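Local coordinates for nitrate regulatory protein (Klebsiella oxytoca, PDB 4AKK) that senses nitrate and nitrite and, in response, binds the leader RNA of the nasF operon to prevent transcription termination, at residues F249-R263 against W282-V296. Sequence-based numbering, arbitrary orientation.
Sequences FAEQCQASLEIEQLR and WFCAQTQRLEQLRGV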
loop_
_atom_site.group_PDB
_atom_site.type_symbol
_atom_site.label_atom_id
_atom_site.label_comp_id
_atom_site.label_asym_id
_atom_site.label_seq_id
_atom_site.Cartn_x
_atom_site.Cartn_y
_atom_site.Cartn_z
ATOM N N PHE A 249 11.546 4.252 -23.905
ATOM C CA PHE A 249 12.386 3.903 -22.764
ATOM C C PHE A 249 13.279 2.712 -23.095
ATOM O O PHE A 249 14.463 2.699 -22.775
ATOM C CB PHE A 249 11.486 3.572 -21.559
ATOM C CG PHE A 249 12.232 3.181 -20.307
ATOM C CD1 PHE A 249 13.097 4.072 -19.685
ATOM C CD2 PHE A 249 12.027 1.937 -19.722
ATOM C CE1 PHE A 249 13.766 3.721 -18.517
ATOM C CE2 PHE A 249 12.686 1.576 -18.560
ATOM C CZ PHE A 249 13.564 2.473 -17.951
ATOM N N ALA A 250 12.705 1.703 -23.737
ATOM C CA ALA A 250 13.443 0.482 -24.027
ATOM C C ALA A 250 14.547 0.754 -25.035
ATOM O O ALA A 250 15.609 0.133 -24.993
ATOM C CB ALA A 250 12.500 -0.596 -24.544
ATOM N N GLU A 251 14.285 1.696 -25.937
ATOM C CA GLU A 251 15.242 2.052 -26.979
ATOM C C GLU A 251 16.290 3.066 -26.497
ATOM O O GLU A 251 17.483 2.901 -26.756
ATOM C CB GLU A 251 14.503 2.587 -28.212
ATOM C CG GLU A 251 13.441 1.627 -28.768
ATOM C CD GLU A 251 12.627 2.225 -29.916
ATOM O OE1 GLU A 251 12.218 3.405 -29.817
ATOM O OE2 GLU A 251 12.388 1.510 -30.917
ATOM N N GLN A 252 15.842 4.102 -25.789
ATOM C CA GLN A 252 16.720 5.199 -25.364
ATOM C C GLN A 252 17.544 4.919 -24.103
ATOM O O GLN A 252 18.600 5.512 -23.907
ATOM C CB GLN A 252 15.909 6.481 -25.146
ATOM C CG GLN A 252 15.313 7.079 -26.404
ATOM C CD GLN A 252 16.322 7.891 -27.196
ATOM O OE1 GLN A 252 16.742 8.970 -26.768
ATOM N NE2 GLN A 252 16.711 7.379 -28.361
ATOM N N CYS A 253 17.066 4.030 -23.243
ATOM C CA CYS A 253 17.691 3.861 -21.935
ATOM C C CYS A 253 18.164 2.443 -21.687
ATOM O O CYS A 253 17.961 1.895 -20.606
ATOM C CB CYS A 253 16.722 4.277 -20.837
ATOM S SG CYS A 253 16.090 5.950 -21.022
ATOM N N GLN A 254 18.803 1.860 -22.693
ATOM C CA GLN A 254 19.307 0.496 -22.602
ATOM C C GLN A 254 20.371 0.342 -21.518
ATOM O O GLN A 254 21.068 1.299 -21.169
ATOM C CB GLN A 254 19.856 0.056 -23.959
ATOM C CG GLN A 254 18.870 0.286 -25.098
ATOM C CD GLN A 254 19.431 -0.101 -26.453
ATOM O OE1 GLN A 254 20.170 -1.080 -26.574
ATOM N NE2 GLN A 254 19.084 0.667 -27.480
ATOM N N ALA A 255 20.481 -0.871 -20.984
ATOM C CA ALA A 255 21.460 -1.175 -19.948
ATOM C C ALA A 255 22.882 -0.828 -20.403
ATOM O O ALA A 255 23.210 -0.935 -21.590
ATOM C CB ALA A 255 21.370 -2.639 -19.553
ATOM N N SER A 256 23.714 -0.406 -19.454
ATOM C CA SER A 256 25.108 -0.058 -19.732
ATOM C C SER A 256 26.050 -1.128 -19.213
ATOM O O SER A 256 26.062 -1.433 -18.017
ATOM C CB SER A 256 25.474 1.272 -19.074
ATOM O OG SER A 256 26.886 1.420 -18.974
ATOM N N LEU A 257 26.852 -1.682 -20.112
ATOM C CA LEU A 257 27.839 -2.695 -19.747
ATOM C C LEU A 257 28.913 -2.111 -18.810
ATOM O O LEU A 257 29.363 -2.756 -17.850
ATOM C CB LEU A 257 28.480 -3.262 -21.023
ATOM C CG LEU A 257 29.224 -4.594 -20.942
ATOM C CD1 LEU A 257 30.694 -4.361 -20.733
ATOM C CD2 LEU A 257 28.653 -5.475 -19.831
ATOM N N GLU A 258 29.323 -0.883 -19.090
ATOM C CA GLU A 258 30.346 -0.256 -18.267
ATOM C C GLU A 258 29.837 -0.052 -16.835
ATOM O O GLU A 258 30.512 -0.422 -15.882
ATOM C CB GLU A 258 30.811 1.070 -18.868
ATOM C CG GLU A 258 32.021 1.649 -18.154
ATOM C CD GLU A 258 32.547 2.913 -18.812
ATOM O OE1 GLU A 258 31.781 3.556 -19.557
ATOM O OE2 GLU A 258 33.723 3.264 -18.570
ATOM N N ILE A 259 28.646 0.521 -16.689
ATOM C CA ILE A 259 28.037 0.670 -15.364
ATOM C C ILE A 259 27.861 -0.679 -14.665
ATOM O O ILE A 259 28.139 -0.816 -13.478
ATOM C CB ILE A 259 26.689 1.399 -15.429
ATOM C CG1 ILE A 259 26.920 2.857 -15.844
ATOM C CG2 ILE A 259 25.980 1.312 -14.069
ATOM C CD1 ILE A 259 25.656 3.659 -16.129
ATOM N N GLU A 260 27.411 -1.680 -15.408
ATOM C CA GLU A 260 27.234 -2.997 -14.827
ATOM C C GLU A 260 28.539 -3.590 -14.305
ATOM O O GLU A 260 28.567 -4.189 -13.229
ATOM C CB GLU A 260 26.543 -3.939 -15.814
ATOM C CG GLU A 260 25.023 -3.857 -15.748
ATOM C CD GLU A 260 24.338 -4.538 -16.924
ATOM O OE1 GLU A 260 25.041 -5.165 -17.748
ATOM O OE2 GLU A 260 23.094 -4.442 -17.024
ATOM N N GLN A 261 29.620 -3.414 -15.055
ATOM C CA GLN A 261 30.928 -3.910 -14.619
ATOM C C GLN A 261 31.428 -3.175 -13.387
ATOM O O GLN A 261 31.993 -3.777 -12.469
ATOM C CB GLN A 261 31.961 -3.752 -15.730
ATOM C CG GLN A 261 31.651 -4.545 -16.981
ATOM C CD GLN A 261 32.605 -4.196 -18.121
ATOM O OE1 GLN A 261 33.003 -3.040 -18.277
ATOM N NE2 GLN A 261 32.971 -5.192 -18.918
ATOM N N LEU A 262 31.250 -1.858 -13.387
ATOM C CA LEU A 262 31.681 -1.055 -12.247
ATOM C C LEU A 262 30.848 -1.371 -10.991
ATOM O O LEU A 262 31.357 -1.320 -9.881
ATOM C CB LEU A 262 31.648 0.438 -12.594
ATOM C CG LEU A 262 32.723 0.866 -13.614
ATOM C CD1 LEU A 262 32.545 2.310 -14.087
ATOM C CD2 LEU A 262 34.094 0.674 -13.013
ATOM N N ARG A 263 29.577 -1.717 -11.170
ATOM C CA ARG A 263 28.751 -2.104 -10.028
ATOM C C ARG A 263 29.335 -3.362 -9.393
ATOM O O ARG A 263 29.475 -3.457 -8.172
ATOM C CB ARG A 263 27.306 -2.354 -10.453
ATOM C CG ARG A 263 26.469 -1.106 -10.734
ATOM C CD ARG A 263 25.115 -1.552 -11.280
ATOM N NE ARG A 263 24.142 -0.473 -11.393
ATOM C CZ ARG A 263 22.914 -0.632 -11.879
ATOM N NH1 ARG A 263 22.511 -1.827 -12.298
ATOM N NH2 ARG A 263 22.083 0.401 -11.952
ATOM N N TRP A 282 33.048 6.393 -13.755
ATOM C CA TRP A 282 31.747 6.056 -13.187
ATOM C C TRP A 282 30.792 7.232 -13.339
ATOM O O TRP A 282 29.697 7.096 -13.882
ATOM C CB TRP A 282 31.923 5.708 -11.706
ATOM C CG TRP A 282 30.643 5.620 -10.916
ATOM C CD1 TRP A 282 30.085 6.593 -10.137
ATOM C CD2 TRP A 282 29.784 4.482 -10.810
ATOM N NE1 TRP A 282 28.930 6.133 -9.556
ATOM C CE2 TRP A 282 28.723 4.839 -9.952
ATOM C CE3 TRP A 282 29.814 3.191 -11.353
ATOM C CZ2 TRP A 282 27.700 3.955 -9.628
ATOM C CZ3 TRP A 282 28.792 2.313 -11.031
ATOM C CH2 TRP A 282 27.750 2.700 -10.176
ATOM N N PHE A 283 31.223 8.392 -12.865
ATOM C CA PHE A 283 30.377 9.578 -12.869
ATOM C C PHE A 283 29.872 9.904 -14.279
ATOM O O PHE A 283 28.683 10.154 -14.490
ATOM C CB PHE A 283 31.133 10.782 -12.280
ATOM C CG PHE A 283 30.293 12.027 -12.185
ATOM C CD1 PHE A 283 29.488 12.255 -11.075
ATOM C CD2 PHE A 283 30.290 12.959 -13.210
ATOM C CE1 PHE A 283 28.712 13.401 -10.983
ATOM C CE2 PHE A 283 29.512 14.106 -13.129
ATOM C CZ PHE A 283 28.719 14.322 -12.016
ATOM N N CYS A 284 30.785 9.876 -15.244
ATOM C CA CYS A 284 30.453 10.262 -16.610
ATOM C C CYS A 284 29.494 9.283 -17.247
ATOM O O CYS A 284 28.506 9.692 -17.860
ATOM C CB CYS A 284 31.720 10.424 -17.460
ATOM S SG CYS A 284 32.697 11.882 -16.966
ATOM N N ALA A 285 29.780 7.992 -17.100
ATOM C CA ALA A 285 28.852 6.981 -17.584
ATOM C C ALA A 285 27.464 7.181 -16.972
ATOM O O ALA A 285 26.455 7.098 -17.674
ATOM C CB ALA A 285 29.378 5.580 -17.292
ATOM N N GLN A 286 27.408 7.443 -15.666
ATOM C CA GLN A 286 26.117 7.586 -14.976
ATOM C C GLN A 286 25.417 8.862 -15.429
ATOM O O GLN A 286 24.209 8.898 -15.570
ATOM C CB GLN A 286 26.308 7.638 -13.455
ATOM C CG GLN A 286 26.757 6.337 -12.837
ATOM C CD GLN A 286 25.624 5.335 -12.698
ATOM O OE1 GLN A 286 24.490 5.596 -13.109
ATOM N NE2 GLN A 286 25.928 4.174 -12.119
ATOM N N THR A 287 26.189 9.917 -15.647
ATOM C CA THR A 287 25.603 11.173 -16.090
ATOM C C THR A 287 24.965 11.052 -17.484
ATOM O O THR A 287 23.945 11.683 -17.757
ATOM C CB THR A 287 26.641 12.281 -16.091
ATOM O OG1 THR A 287 27.197 12.391 -14.779
ATOM C CG2 THR A 287 26.015 13.617 -16.515
ATOM N N GLN A 288 25.555 10.241 -18.359
ATOM C CA GLN A 288 24.975 10.030 -19.691
ATOM C C GLN A 288 23.680 9.231 -19.562
ATOM O O GLN A 288 22.679 9.481 -20.249
ATOM C CB GLN A 288 25.946 9.286 -20.606
ATOM C CG GLN A 288 25.291 8.847 -21.931
ATOM C CD GLN A 288 26.295 8.388 -22.979
ATOM O OE1 GLN A 288 26.554 9.096 -23.955
ATOM N NE2 GLN A 288 26.863 7.203 -22.783
ATOM N N ARG A 289 23.720 8.262 -18.658
ATOM C CA ARG A 289 22.552 7.467 -18.320
ATOM C C ARG A 289 21.403 8.336 -17.824
ATOM O O ARG A 289 20.270 8.154 -18.231
ATOM C CB ARG A 289 22.929 6.445 -17.256
ATOM C CG ARG A 289 21.817 5.517 -16.853
ATOM C CD ARG A 289 22.219 4.777 -15.603
ATOM N NE ARG A 289 21.156 3.919 -15.089
ATOM C CZ ARG A 289 21.092 3.502 -13.829
ATOM N NH1 ARG A 289 22.024 3.887 -12.960
ATOM N NH2 ARG A 289 20.100 2.702 -13.438
ATOM N N LEU A 290 21.698 9.280 -16.945
ATOM C CA LEU A 290 20.657 10.151 -16.401
ATOM C C LEU A 290 20.110 11.136 -17.440
ATOM O O LEU A 290 18.920 11.454 -17.433
ATOM C CB LEU A 290 21.178 10.904 -15.171
ATOM C CG LEU A 290 21.429 10.024 -13.932
ATOM C CD1 LEU A 290 22.419 10.688 -12.979
ATOM C CD2 LEU A 290 20.124 9.706 -13.211
ATOM N N GLU A 291 20.972 11.619 -18.335
ATOM C CA GLU A 291 20.487 12.454 -19.440
ATOM C C GLU A 291 19.579 11.682 -20.397
ATOM O O GLU A 291 18.597 12.225 -20.918
ATOM C CB GLU A 291 21.641 13.137 -20.185
ATOM C CG GLU A 291 22.228 14.334 -19.426
ATOM C CD GLU A 291 21.181 15.395 -19.070
ATOM O OE1 GLU A 291 20.394 15.817 -19.952
ATOM O OE2 GLU A 291 21.150 15.822 -17.899
ATOM N N GLN A 292 19.875 10.406 -20.615
ATOM C CA GLN A 292 18.957 9.571 -21.394
ATOM C C GLN A 292 17.607 9.430 -20.683
ATOM O O GLN A 292 16.554 9.534 -21.318
ATOM C CB GLN A 292 19.562 8.191 -21.676
ATOM C CG GLN A 292 20.768 8.232 -22.596
ATOM C CD GLN A 292 20.434 8.836 -23.953
ATOM O OE1 GLN A 292 20.852 9.950 -24.274
ATOM N NE2 GLN A 292 19.654 8.110 -24.746
ATOM N N LEU A 293 17.633 9.198 -19.369
ATOM C CA LEU A 293 16.389 9.094 -18.615
ATOM C C LEU A 293 15.621 10.411 -18.699
ATOM O O LEU A 293 14.402 10.416 -18.846
ATOM C CB LEU A 293 16.659 8.732 -17.153
ATOM C CG LEU A 293 17.218 7.332 -16.877
ATOM C CD1 LEU A 293 17.809 7.271 -15.477
ATOM C CD2 LEU A 293 16.154 6.249 -17.064
ATOM N N ARG A 294 16.342 11.526 -18.603
ATOM C CA ARG A 294 15.721 12.849 -18.666
ATOM C C ARG A 294 14.957 13.038 -19.982
ATOM O O ARG A 294 13.849 13.571 -19.993
ATOM C CB ARG A 294 16.769 13.958 -18.481
ATOM C CG ARG A 294 16.202 15.381 -18.576
ATOM C CD ARG A 294 15.061 15.604 -17.581
ATOM N NE ARG A 294 14.455 16.936 -17.688
ATOM C CZ ARG A 294 13.349 17.305 -17.046
ATOM N NH1 ARG A 294 12.746 16.450 -16.234
ATOM N NH2 ARG A 294 12.849 18.530 -17.199
ATOM N N GLY A 295 15.543 12.585 -21.086
ATOM C CA GLY A 295 14.890 12.675 -22.385
ATOM C C GLY A 295 13.520 12.032 -22.352
ATOM O O GLY A 295 12.522 12.628 -22.765
ATOM N N VAL A 296 13.461 10.814 -21.830
ATOM C CA VAL A 296 12.196 10.117 -21.712
ATOM C C VAL A 296 11.239 10.829 -20.756
ATOM O O VAL A 296 10.043 10.936 -21.027
ATOM C CB VAL A 296 12.396 8.663 -21.260
ATOM C CG1 VAL A 296 11.070 8.049 -20.937
ATOM C CG2 VAL A 296 13.097 7.862 -22.348
HETATM O O HOH W 1 16.501 9.965 -24.200
#
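Ile259 is a knob in a hole formed by Trp282, Ala285, Gln286 and Arg289. Its CG1 branch rests on Ala285, whose small methyl leaves room for the branched isoleucine, while CD1 reaches the aliphatic Arg289 CD at 3.7 Å. CG2, anti to the backbone N, lies against Gln286 NE2. Beside this knob, Leu262 CB meets the indole edge at Trp282 CE3 (3.5 Å), and Arg263 CG touches the same rim. At the other end, Val296 CG2 packs on Cys253 SG at 3.8 Å, and Leu293 CD2 lies in the ring plane of Phe249 at its CE1 edge.

Hydrogen bonds join the two segments where helix 243-252 ends. Gln292, its chain bent at chi2 (-60°), brings an amide N-H to the helix-end carbonyl, NE2 donating to Gln252 O (2.9 Å, 176° at the hydrogen), and a water joins Gln252 OE1 to Gln292 O. Ser256 then N-caps the next helix, its short hydroxyl placing OG to accept from Ile259 N.

Arg263 NH2 and Arg289 NH2 come within 3.4 Å, their guanidinium planes 76° apart; Glu202 salt-bridges both arginines, probably offsetting their charges. Gln286 OE1 takes Arg289 NH1 on a lone pair, and Gln230 OE1 accepts a hydrogen bond from Arg289 NH2.

Within the all-helical NIT nitrate-sensing region, helices 243-252 and 257-267 thus line one flank of helix 277-312, with helices 180-212 and 217-240 packing alongside.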